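Side-chain contacts in beta-ketoacyl synthase (Burkholderia phymatum, PDB 4EWG), which probably acts as a 3-oxoacyl-[acyl-carrier-protein] synthase, the condensing enzyme that lengthens a growing acyl chain in fatty acid synthesis: residues A28-G33 against S331-Y336; A204-L209 against L233-G238; H220-P225 against K229-V234. All blocks are in the same frame, centred on the assembly; numbering follows the deposited sequence.

Contact 1 of 3, residues A28-G33 against S331-Y336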
ATOM      1  N   ALA A  28      -1.955   2.811  33.644  1.00 30.55           N
ATOM      2  CA  ALA A  28      -1.999   3.843  34.685  1.00 31.14           C
ATOM      3  C   ALA A  28      -2.538   5.158  34.104  1.00 30.79           C
ATOM      4  O   ALA A  28      -3.373   5.815  34.712  1.00 31.77           O
ATOM      5  CB  ALA A  28      -0.612   4.030  35.316  1.00 30.98           C
ATOM      6  N   ALA A  29      -2.113   5.500  32.887  1.00 29.65           N
ATOM      7  CA  ALA A  29      -2.606   6.703  32.228  1.00 29.41           C
ATOM      8  C   ALA A  29      -4.101   6.594  31.907  1.00 29.48           C
ATOM      9  O   ALA A  29      -4.870   7.478  32.237  1.00 29.50           O
ATOM     10  CB  ALA A  29      -1.817   6.993  30.969  1.00 28.34           C
ATOM     11  N   LEU A  30      -4.502   5.508  31.272  1.00 29.38           N
ATOM     12  CA  LEU A  30      -5.903   5.287  31.006  1.00 29.61           C
ATOM     13  C   LEU A  30      -6.678   5.473  32.307  1.00 31.99           C
ATOM     14  O   LEU A  30      -7.619   6.285  32.378  1.00 32.85           O
ATOM     15  CB  LEU A  30      -6.142   3.901  30.433  1.00 28.74           C
ATOM     16  CG  LEU A  30      -5.643   3.618  29.011  1.00 27.56           C
ATOM     17  CD1 LEU A  30      -5.848   2.143  28.670  1.00 26.96           C
ATOM     18  CD2 LEU A  30      -6.330   4.509  27.985  1.00 26.43           C
ATOM     19  N   LYS A  31      -6.246   4.782  33.354  1.00 33.53           N
ATOM     20  CA  LYS A  31      -6.928   4.873  34.648  1.00 35.07           C
ATOM     21  C   LYS A  31      -7.007   6.280  35.189  1.00 35.52           C
ATOM     22  O   LYS A  31      -8.002   6.643  35.779  1.00 36.19           O
ATOM     23  CB  LYS A  31      -6.248   3.990  35.705  1.00 36.64           C
ATOM     24  CG  LYS A  31      -6.713   2.562  35.615  1.00 37.47           C
ATOM     25  CD  LYS A  31      -6.314   1.710  36.796  1.00 39.44           C
ATOM     26  CE  LYS A  31      -6.946   0.336  36.627  1.00 40.26           C
ATOM     27  NZ  LYS A  31      -6.112  -0.717  37.243  1.00 42.58           N
ATOM     28  N   ALA A  32      -5.942   7.052  35.021  1.00 35.76           N
ATOM     29  CA  ALA A  32      -5.884   8.398  35.568  1.00 36.99           C
ATOM     30  C   ALA A  32      -6.808   9.377  34.819  1.00 37.12           C
ATOM     31  O   ALA A  32      -6.994  10.511  35.262  1.00 39.51           O
ATOM     32  CB  ALA A  32      -4.442   8.907  35.599  1.00 36.38           C
ATOM     33  N   GLY A  33      -7.394   8.949  33.701  1.00 35.83           N
ATOM     34  CA  GLY A  33      -8.482   9.713  33.041  1.00 34.44           C
ATOM     35  C   GLY A  33      -8.182  11.087  32.433  1.00 33.77           C
ATOM     36  O   GLY A  33      -9.101  11.857  32.201  1.00 34.11           O
ATOM     37  N   SER A 331     -16.374   1.602  23.332  1.00 20.82           N
ATOM     38  CA  SER A 331     -15.671   2.844  23.701  1.00 20.66           C
ATOM     39  C   SER A 331     -14.549   3.150  22.706  1.00 20.02           C
ATOM     40  O   SER A 331     -14.178   2.310  21.886  1.00 19.50           O
ATOM     41  CB  SER A 331     -15.127   2.791  25.135  1.00 20.93           C
ATOM     42  OG  SER A 331     -14.093   1.851  25.258  1.00 21.77           O
ATOM     43  N   SER A 332     -14.041   4.379  22.783  1.00 20.47           N
ATOM     44  CA  SER A 332     -13.064   4.912  21.834  1.00 19.63           C
ATOM     45  C   SER A 332     -11.825   5.339  22.556  1.00 20.22           C
ATOM     46  O   SER A 332     -11.882   6.233  23.392  1.00 21.03           O
ATOM     47  CB  SER A 332     -13.649   6.117  21.114  1.00 19.76           C
ATOM     48  OG  SER A 332     -12.663   6.765  20.353  1.00 19.25           O
ATOM     49  N   LEU A 333     -10.696   4.706  22.230  1.00 19.59           N
ATOM     50  CA  LEU A 333      -9.410   5.072  22.800  1.00 19.58           C
ATOM     51  C   LEU A 333      -8.905   6.392  22.245  1.00 20.12           C
ATOM     52  O   LEU A 333      -7.948   6.958  22.764  1.00 20.02           O
ATOM     53  CB  LEU A 333      -8.383   3.953  22.532  1.00 18.99           C
ATOM     54  CG  LEU A 333      -8.636   2.662  23.320  1.00 18.77           C
ATOM     55  CD1 LEU A 333      -7.827   1.484  22.802  1.00 17.97           C
ATOM     56  CD2 LEU A 333      -8.426   2.877  24.819  1.00 18.76           C
ATOM     57  N   LYS A 334      -9.517   6.868  21.146  1.00 20.62           N
ATOM     58  CA  LYS A 334      -9.152   8.187  20.562  1.00 20.08           C
ATOM     59  C   LYS A 334      -9.511   9.318  21.505  1.00 20.51           C
ATOM     60  O   LYS A 334      -8.996  10.421  21.386  1.00 20.23           O
ATOM     61  CB  LYS A 334      -9.821   8.404  19.187  1.00 20.10           C
ATOM     62  CG  LYS A 334      -9.437   7.351  18.123  1.00 19.48           C
ATOM     63  CD  LYS A 334      -9.878   7.756  16.723  1.00 18.65           C
ATOM     64  CE  LYS A 334      -9.379   6.794  15.654  1.00 18.11           C
ATOM     65  NZ  LYS A 334      -9.780   5.370  15.784  1.00 17.33           N
ATOM     66  N   SER A 335     -10.393   9.044  22.463  1.00 20.89           N
ATOM     67  CA  SER A 335     -10.658   9.985  23.545  1.00 21.50           C
ATOM     68  C   SER A 335      -9.430  10.267  24.419  1.00 22.36           C
ATOM     69  O   SER A 335      -9.403  11.287  25.134  1.00 24.60           O
ATOM     70  CB  SER A 335     -11.811   9.481  24.433  1.00 21.86           C
ATOM     71  OG  SER A 335     -11.439   8.357  25.243  1.00 20.84           O
ATOM     72  N   TYR A 336      -8.442   9.365  24.402  1.00 22.05           N
ATOM     73  CA  TYR A 336      -7.197   9.535  25.169  1.00 22.74           C
ATOM     74  C   TYR A 336      -6.058  10.017  24.326  1.00 21.87           C
ATOM     75  O   TYR A 336      -5.398  10.996  24.674  1.00 22.66           O
ATOM     76  CB  TYR A 336      -6.740   8.215  25.793  1.00 23.84           C
ATOM     77  CG  TYR A 336      -7.658   7.688  26.826  1.00 24.71           C
ATOM     78  CD1 TYR A 336      -8.751   6.934  26.459  1.00 24.67           C
ATOM     79  CD2 TYR A 336      -7.432   7.922  28.178  1.00 26.42           C
ATOM     80  CE1 TYR A 336      -9.617   6.442  27.394  1.00 26.05           C
ATOM     81  CE2 TYR A 336      -8.288   7.410  29.134  1.00 27.51           C
ATOM     82  CZ  TYR A 336      -9.389   6.673  28.710  1.00 27.40           C
ATOM     83  OH  TYR A 336     -10.271   6.155  29.588  1.00 29.58           O
TER
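Leu-30 sets one methyl, CD2, squarely over the middle of the Tyr-336 ring: CD2 lies 3.5 Å from the ring centroid and only 6° off the normal, a well-centred CH-pi contact. All six ring carbons are therefore nearly equidistant from this methyl, and the two side chains cross at about a right angle. The same CD2 also reaches CD2 of Leu-333, 4.1 Å away, so a single methyl serves both residues of 331-336 that touch the helix. Beyond the ring centre, Tyr-336 CE2 comes to 3.5 Å from Leu-30 O, near the last turn of helix 23-32; there Gly-33 N bonds back to Leu-30 O (3.0 Å) as Gly-33 leaves helical geometry with positive phi. The setting is the thiolase-like fold of the ketosynthases: strand 329-331, near one end of the central mixed sheet, passes into the short helix 334-337, against which helix 23-32 packs from almost 300 residues earlier. Tyr-336 has CG anti to its carbonyl carbon (chi1 -66°), which carries the ring toward Leu-30, and its hydroxyl is held by Pro-363 O. Leu-333 is backed by Trp-351 and Met-355 of helix 344-358. One shell further out, the turn into helix 334-337 is tied down by serines. Ser-335 OG donates to Ser-332 O (2.9 Å), nearly in line with the carbonyl bond at 168°, while Ser-332 OG takes a weak capping bond from Lys-334 N and also pairs with Gly-306 O.

Contact 2 of 3, residues A204-L209 against L233-G238; sequences AVFDTL and LVVGEG
Phe-206 projects from the C-terminal part of helix 200-207 toward Leu-233 and Val-235, joining this helix of the thiolase-like fold to the long loop that leads into strand 238-246. The aromatic side chain crosses each of the two aliphatic ones at about a right angle, and both methyls approach obliquely from one side of the ring plane, one by each ortho carbon. Leu-233 CD2 meets Phe-206 CD1 at 3.8 Å; Val-235 CG2 meets Phe-206 CD2 at 4.0 Å. Leu-233 gets there through an uncommon first torsion, with CG lodged between the backbone N and the carbonyl carbon (chi1 62°). Over the opposite side of the ring, Val-205 CG1 lies 3.8 Å from its plane, offset toward the rim, and Leu-341 touches Phe-206 from another loop. Backbone bonds from Leu-233 to Ala-211 and Ser-213 and from Val-235 to Ala-55 fix the loop. Ala-204, Val-205, Thr-208 and Leu-209 pack against the second subunit. Further along the same segment, Ala-204 O accepts two bonds from Thr-208, through N at 2.9 Å and through OG1 at 2.8 Å, the hydroxyl tilted 17° from the carbonyl plane.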
ATOM      1  N   ALA A 204      -3.803  19.512   8.526  1.00 19.50           N
ATOM      2  CA  ALA A 204      -4.531  20.196   7.418  1.00 19.76           C
ATOM      3  C   ALA A 204      -5.491  19.262   6.659  1.00 19.31           C
ATOM      4  O   ALA A 204      -6.548  19.699   6.188  1.00 19.89           O
ATOM      5  CB  ALA A 204      -3.540  20.816   6.444  1.00 19.77           C
ATOM      6  N   VAL A 205      -5.097  18.001   6.496  1.00 18.71           N
ATOM      7  CA  VAL A 205      -5.952  16.970   5.836  1.00 18.45           C
ATOM      8  C   VAL A 205      -7.390  17.019   6.401  1.00 18.64           C
ATOM      9  O   VAL A 205      -8.366  17.090   5.675  1.00 18.72           O
ATOM     10  CB  VAL A 205      -5.373  15.547   6.046  1.00 17.41           C
ATOM     11  CG1 VAL A 205      -6.339  14.471   5.618  1.00 16.96           C
ATOM     12  CG2 VAL A 205      -4.045  15.388   5.325  1.00 17.60           C
ATOM     13  N   PHE A 206      -7.485  16.998   7.709  1.00 19.06           N
ATOM     14  CA  PHE A 206      -8.761  17.043   8.389  1.00 19.44           C
ATOM     15  C   PHE A 206      -9.258  18.471   8.678  1.00 19.83           C
ATOM     16  O   PHE A 206     -10.467  18.719   8.674  1.00 19.81           O
ATOM     17  CB  PHE A 206      -8.651  16.232   9.664  1.00 19.29           C
ATOM     18  CG  PHE A 206      -8.264  14.820   9.410  1.00 19.36           C
ATOM     19  CD1 PHE A 206      -9.220  13.888   8.996  1.00 19.17           C
ATOM     20  CD2 PHE A 206      -6.931  14.407   9.512  1.00 19.52           C
ATOM     21  CE1 PHE A 206      -8.856  12.569   8.735  1.00 19.15           C
ATOM     22  CE2 PHE A 206      -6.553  13.074   9.230  1.00 18.99           C
ATOM     23  CZ  PHE A 206      -7.527  12.155   8.851  1.00 18.89           C
ATOM     24  N   ASP A 207      -8.346  19.390   8.954  1.00 19.63           N
ATOM     25  CA  ASP A 207      -8.725  20.785   9.219  1.00 20.31           C
ATOM     26  C   ASP A 207      -9.429  21.421   8.008  1.00 20.28           C
ATOM     27  O   ASP A 207     -10.406  22.134   8.175  1.00 20.36           O
ATOM     28  CB  ASP A 207      -7.515  21.627   9.647  1.00 20.64           C
ATOM     29  CG  ASP A 207      -7.914  22.895  10.394  1.00 21.71           C
ATOM     30  OD1 ASP A 207      -8.427  22.791  11.533  1.00 22.83           O
ATOM     31  OD2 ASP A 207      -7.708  23.996   9.870  1.00 22.16           O
ATOM     32  N   THR A 208      -8.955  21.119   6.801  1.00 19.60           N
ATOM     33  CA  THR A 208      -9.585  21.626   5.589  1.00 19.54           C
ATOM     34  C   THR A 208     -10.956  21.014   5.338  1.00 19.54           C
ATOM     35  O   THR A 208     -11.696  21.527   4.529  1.00 20.29           O
ATOM     36  CB  THR A 208      -8.726  21.374   4.340  1.00 19.41           C
ATOM     37  OG1 THR A 208      -8.508  19.960   4.192  1.00 18.23           O
ATOM     38  CG2 THR A 208      -7.363  22.104   4.458  1.00 19.42           C
ATOM     39  N   LEU A 209     -11.271  19.905   5.995  1.00 18.93           N
ATOM     40  CA  LEU A 209     -12.603  19.311   5.934  1.00 18.69           C
ATOM     41  C   LEU A 209     -13.494  19.825   7.046  1.00 19.16           C
ATOM     42  O   LEU A 209     -14.611  19.373   7.178  1.00 19.55           O
ATOM     43  CB  LEU A 209     -12.514  17.755   6.020  1.00 17.96           C
ATOM     44  CG  LEU A 209     -11.863  17.016   4.829  1.00 17.73           C
ATOM     45  CD1 LEU A 209     -11.589  15.534   5.147  1.00 17.14           C
ATOM     46  CD2 LEU A 209     -12.700  17.147   3.557  1.00 17.60           C
ATOM     47  N   LEU A 233     -12.335  15.951  15.647  1.00 18.97           N
ATOM     48  CA  LEU A 233     -11.261  15.074  16.101  1.00 18.02           C
ATOM     49  C   LEU A 233     -10.041  15.852  16.528  1.00 17.86           C
ATOM     50  O   LEU A 233      -9.960  17.057  16.324  1.00 18.47           O
ATOM     51  CB  LEU A 233     -10.866  14.090  14.987  1.00 17.29           C
ATOM     52  CG  LEU A 233     -10.302  14.588  13.644  1.00 16.99           C
ATOM     53  CD1 LEU A 233      -8.813  14.984  13.712  1.00 16.52           C
ATOM     54  CD2 LEU A 233     -10.528  13.527  12.577  1.00 16.12           C
ATOM     55  N   VAL A 234      -9.107  15.149  17.144  1.00 17.06           N
ATOM     56  CA  VAL A 234      -7.783  15.681  17.393  1.00 16.72           C
ATOM     57  C   VAL A 234      -6.778  14.670  16.867  1.00 16.08           C
ATOM     58  O   VAL A 234      -6.845  13.481  17.169  1.00 15.69           O
ATOM     59  CB  VAL A 234      -7.559  15.959  18.905  1.00 17.23           C
ATOM     60  CG1 VAL A 234      -6.126  16.395  19.179  1.00 16.80           C
ATOM     61  CG2 VAL A 234      -8.594  16.980  19.416  1.00 17.48           C
ATOM     62  N   VAL A 235      -5.850  15.169  16.073  1.00 16.03           N
ATOM     63  CA  VAL A 235      -4.815  14.362  15.445  1.00 15.61           C
ATOM     64  C   VAL A 235      -3.687  14.019  16.415  1.00 15.97           C
ATOM     65  O   VAL A 235      -3.188  14.876  17.134  1.00 16.76           O
ATOM     66  CB  VAL A 235      -4.252  15.120  14.245  1.00 15.28           C
ATOM     67  CG1 VAL A 235      -2.989  14.492  13.742  1.00 14.83           C
ATOM     68  CG2 VAL A 235      -5.338  15.143  13.162  1.00 14.62           C
ATOM     69  N   GLY A 236      -3.319  12.749  16.431  1.00 15.45           N
ATOM     70  CA  GLY A 236      -2.206  12.248  17.221  1.00 15.53           C
ATOM     71  C   GLY A 236      -1.146  11.592  16.356  1.00 15.01           C
ATOM     72  O   GLY A 236      -1.075  11.836  15.135  1.00 14.63           O
ATOM     73  N   GLU A 237      -0.301  10.781  16.989  1.00 14.70           N
ATOM     74  CA  GLU A 237       0.813  10.140  16.294  1.00 14.20           C
ATOM     75  C   GLU A 237       1.326   8.915  17.027  1.00 14.17           C
ATOM     76  O   GLU A 237       0.879   8.614  18.156  1.00 14.84           O
ATOM     77  CB  GLU A 237       1.947  11.149  16.085  1.00 14.37           C
ATOM     78  CG  GLU A 237       2.610  11.662  17.360  1.00 14.91           C
ATOM     79  CD  GLU A 237       3.844  12.496  17.107  1.00 15.07           C
ATOM     80  OE1 GLU A 237       4.485  12.288  16.111  1.00 14.54           O
ATOM     81  OE2 GLU A 237       4.203  13.381  17.914  1.00 16.21           O
ATOM     82  N   GLY A 238       2.301   8.242  16.418  1.00 13.76           N
ATOM     83  CA  GLY A 238       2.984   7.089  17.039  1.00 13.74           C
ATOM     84  C   GLY A 238       3.048   5.881  16.108  1.00 13.26           C
ATOM     85  O   GLY A 238       2.980   6.017  14.875  1.00 12.65           O
TER

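Contact 3 of 3, residues H220-P225 against K229-V234; sequences HLTPRP and KRDGLV
Pro-223 overlaps Val-234 with one side of its ring, CD resting 3.8 Å from Val-234 CG2, and the two side chains cross at about a right angle. Its CB sits 3.7 Å from Gly-232 O. A cis peptide precedes Pro-223, consistent with Thr-222 and Pro-223 both facing segment 229-234. Thr-222 OG1 lies 3.7 Å from Asp-231 OD1, and a bridging water completes the join: it lies 3.0 Å from Thr-222 OG1, accepts from Asp-231 N at 3.1 Å and donates to Gly-232 O at 2.9 Å. Ser-213 OG bonds both Thr-222 OG1 and Asp-231 OD1, so the two side chains share a hydroxyl partner. At the other end Arg-224 and Arg-230 meet through their aliphatic roots, CB to CB 3.8 Å. Arg-224 then bends at chi3 (64°) and runs beside Lys-229, pointing the same way; its NH2 turns back to Leu-221 O (2.8 Å), which lies in the guanidinium plane, while NE forms a salt bridge with Asp-227 OD2. Arg-230 instead extends away toward the start of helix 310-324, NH2 bonding Asp-310 O, while NH1 forms a salt bridge with Asp-371. These residues form two limbs of the irregular loop between helix 200-207 and strand 238-246 of the ketosynthase fold. From the touching CB atoms the two guanidinium groups diverge, and each has its own carboxylate, Asp-227 for Arg-224 and Asp-371 for Arg-230, which would be expected to offset its charge; the direct contact is left to aliphatic carbons, while the water links the polar groups.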
ATOM      1  N   HIS A 220      -7.924  19.469  27.414  1.00 27.54           N
ATOM      2  CA  HIS A 220      -8.372  18.410  28.315  1.00 26.79           C
ATOM      3  C   HIS A 220      -9.800  17.973  28.105  1.00 26.15           C
ATOM      4  O   HIS A 220     -10.207  16.916  28.602  1.00 26.12           O
ATOM      5  CB  HIS A 220      -8.170  18.840  29.779  1.00 27.61           C
ATOM      6  CG  HIS A 220      -8.891  20.108  30.155  1.00 28.05           C
ATOM      7  ND1 HIS A 220      -8.663  21.294  29.533  1.00 27.77           N
ATOM      8  CD2 HIS A 220      -9.842  20.360  31.132  1.00 28.47           C
ATOM      9  CE1 HIS A 220      -9.436  22.235  30.079  1.00 28.17           C
ATOM     10  NE2 HIS A 220     -10.161  21.673  31.046  1.00 28.67           N
ATOM     11  N   LEU A 221     -10.578  18.766  27.374  1.00 25.65           N
ATOM     12  CA  LEU A 221     -12.030  18.525  27.224  1.00 25.62           C
ATOM     13  C   LEU A 221     -12.430  18.011  25.821  1.00 25.24           C
ATOM     14  O   LEU A 221     -13.626  17.851  25.521  1.00 25.42           O
ATOM     15  CB  LEU A 221     -12.825  19.808  27.599  1.00 25.92           C
ATOM     16  CG  LEU A 221     -12.758  20.245  29.086  1.00 26.52           C
ATOM     17  CD1 LEU A 221     -13.675  21.414  29.450  1.00 26.66           C
ATOM     18  CD2 LEU A 221     -13.068  19.059  29.978  1.00 26.42           C
ATOM     19  N   THR A 222     -11.434  17.736  24.976  1.00 24.32           N
ATOM     20  CA  THR A 222     -11.689  17.376  23.577  1.00 23.38           C
ATOM     21  C   THR A 222     -10.558  16.423  23.137  1.00 22.67           C
ATOM     22  O   THR A 222      -9.410  16.585  23.586  1.00 22.72           O
ATOM     23  CB  THR A 222     -11.762  18.663  22.693  1.00 23.14           C
ATOM     24  OG1 THR A 222     -12.165  18.337  21.372  1.00 21.64           O
ATOM     25  CG2 THR A 222     -10.379  19.423  22.655  1.00 23.02           C
ATOM     26  N   PRO A 223     -10.868  15.445  22.275  1.00 21.55           N
ATOM     27  CA  PRO A 223     -12.122  15.170  21.555  1.00 21.27           C
ATOM     28  C   PRO A 223     -13.103  14.415  22.433  1.00 21.48           C
ATOM     29  O   PRO A 223     -12.756  14.027  23.535  1.00 21.41           O
ATOM     30  CB  PRO A 223     -11.661  14.304  20.399  1.00 20.54           C
ATOM     31  CG  PRO A 223     -10.482  13.534  20.973  1.00 20.45           C
ATOM     32  CD  PRO A 223      -9.822  14.464  21.939  1.00 21.08           C
ATOM     33  N   ARG A 224     -14.321  14.222  21.927  1.00 21.61           N
ATOM     34  CA  ARG A 224     -15.428  13.725  22.725  1.00 22.30           C
ATOM     35  C   ARG A 224     -16.276  12.720  21.933  1.00 22.03           C
ATOM     36  O   ARG A 224     -17.422  12.999  21.593  1.00 21.60           O
ATOM     37  CB  ARG A 224     -16.332  14.899  23.174  1.00 23.29           C
ATOM     38  CG  ARG A 224     -15.619  16.118  23.729  1.00 24.03           C
ATOM     39  CD  ARG A 224     -16.616  17.216  24.145  1.00 25.03           C
ATOM     40  NE  ARG A 224     -17.494  16.805  25.232  1.00 25.39           N
ATOM     41  CZ  ARG A 224     -17.180  16.854  26.520  1.00 26.40           C
ATOM     42  NH1 ARG A 224     -18.063  16.451  27.423  1.00 27.39           N
ATOM     43  NH2 ARG A 224     -16.003  17.306  26.928  1.00 26.43           N
ATOM     44  N   PRO A 225     -15.728  11.540  21.663  1.00 21.69           N
ATOM     45  CA  PRO A 225     -16.461  10.597  20.841  1.00 21.87           C
ATOM     46  C   PRO A 225     -17.880  10.322  21.340  1.00 22.36           C
ATOM     47  O   PRO A 225     -18.081  10.088  22.531  1.00 23.06           O
ATOM     48  CB  PRO A 225     -15.609   9.321  20.908  1.00 21.27           C
ATOM     49  CG  PRO A 225     -14.258   9.808  21.204  1.00 21.35           C
ATOM     50  CD  PRO A 225     -14.446  10.991  22.110  1.00 21.70           C
ATOM     51  N   LYS A 229     -21.725  17.306  22.702  1.00 27.08           N
ATOM     52  CA  LYS A 229     -21.029  18.581  22.619  1.00 27.22           C
ATOM     53  C   LYS A 229     -19.736  18.474  21.839  1.00 26.43           C
ATOM     54  O   LYS A 229     -18.956  19.401  21.816  1.00 26.92           O
ATOM     55  CB  LYS A 229     -20.766  19.157  24.050  1.00 28.06           C
ATOM     56  CG  LYS A 229     -22.027  19.565  24.822  1.00 29.03           C
ATOM     57  CD  LYS A 229     -22.990  20.358  23.943  1.00 29.31           C
ATOM     58  CE  LYS A 229     -24.087  21.086  24.722  1.00 30.55           C
ATOM     59  NZ  LYS A 229     -25.131  20.132  25.188  1.00 30.92           N
ATOM     60  N   ARG A 230     -19.494  17.343  21.184  1.00 26.10           N
ATOM     61  CA  ARG A 230     -18.225  17.162  20.453  1.00 25.19           C
ATOM     62  C   ARG A 230     -18.205  18.138  19.278  1.00 25.37           C
ATOM     63  O   ARG A 230     -19.266  18.535  18.803  1.00 25.21           O
ATOM     64  CB  ARG A 230     -18.077  15.728  19.950  1.00 24.63           C
ATOM     65  CG  ARG A 230     -19.032  15.346  18.822  1.00 24.50           C
ATOM     66  CD  ARG A 230     -18.903  13.867  18.493  1.00 24.25           C
ATOM     67  NE  ARG A 230     -19.716  13.461  17.347  1.00 24.05           N
ATOM     68  CZ  ARG A 230     -21.039  13.279  17.373  1.00 24.33           C
ATOM     69  NH1 ARG A 230     -21.726  13.466  18.495  1.00 25.28           N
ATOM     70  NH2 ARG A 230     -21.681  12.901  16.268  1.00 23.84           N
ATOM     71  N   ASP A 231     -17.006  18.526  18.830  1.00 24.28           N
ATOM     72  CA  ASP A 231     -16.865  19.409  17.667  1.00 23.80           C
ATOM     73  C   ASP A 231     -15.692  18.997  16.765  1.00 22.48           C
ATOM     74  O   ASP A 231     -15.053  19.829  16.196  1.00 22.09           O
ATOM     75  CB  ASP A 231     -16.639  20.854  18.130  1.00 24.45           C
ATOM     76  CG  ASP A 231     -15.210  21.087  18.648  1.00 24.64           C
ATOM     77  OD1 ASP A 231     -14.691  20.253  19.439  1.00 24.50           O
ATOM     78  OD2 ASP A 231     -14.601  22.082  18.232  1.00 24.97           O
ATOM     79  N   GLY A 232     -15.410  17.708  16.668  1.00 21.65           N
ATOM     80  CA  GLY A 232     -14.357  17.228  15.785  1.00 20.51           C
ATOM     81  C   GLY A 232     -13.280  16.421  16.463  1.00 19.88           C
ATOM     82  O   GLY A 232     -13.294  16.227  17.671  1.00 19.97           O
ATOM     83  N   LEU A 233     -12.335  15.951  15.647  1.00 18.97           N
ATOM     84  CA  LEU A 233     -11.261  15.074  16.101  1.00 18.02           C
ATOM     85  C   LEU A 233     -10.041  15.852  16.528  1.00 17.86           C
ATOM     86  O   LEU A 233      -9.960  17.057  16.324  1.00 18.47           O
ATOM     87  CB  LEU A 233     -10.866  14.090  14.987  1.00 17.29           C
ATOM     88  CG  LEU A 233     -10.302  14.588  13.644  1.00 16.99           C
ATOM     89  CD1 LEU A 233      -8.813  14.984  13.712  1.00 16.52           C
ATOM     90  CD2 LEU A 233     -10.528  13.527  12.577  1.00 16.12           C
ATOM     91  N   VAL A 234      -9.107  15.149  17.144  1.00 17.06           N
ATOM     92  CA  VAL A 234      -7.783  15.681  17.393  1.00 16.72           C
ATOM     93  C   VAL A 234      -6.778  14.670  16.867  1.00 16.08           C
ATOM     94  O   VAL A 234      -6.845  13.481  17.169  1.00 15.69           O
ATOM     95  CB  VAL A 234      -7.559  15.959  18.905  1.00 17.23           C
ATOM     96  CG1 VAL A 234      -6.126  16.395  19.179  1.00 16.80           C
ATOM     97  CG2 VAL A 234      -8.594  16.980  19.416  1.00 17.48           C
TER
HETATM   98  O   HOH W   1     -14.562  17.120  20.157  1.00 20.55           O

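Contacts 1 and 2 are buried and carried by apolar side chains, each built on one aromatic ring: helix 23-32 is joined to the short helix 334-337 in contact 1, by a methyl centred over a face, and helix 200-207 to an irregular loop in contact 2, by two methyls approaching obliquely. Contact 3 is also largely buried but has an exposed rim at Lys-229, and it adds water and charge to its apolar patch. Contacts 2 and 3 share Leu-233 and Val-234: Leu-233 points toward helix 200-207, Val-234 toward Pro-223. Contacts 1 and 3 touch directly, Pro-225 packing on Ser-332 and Ser-335, whereas contacts 1 and 2 stay about 6 Å apart at their nearest atoms.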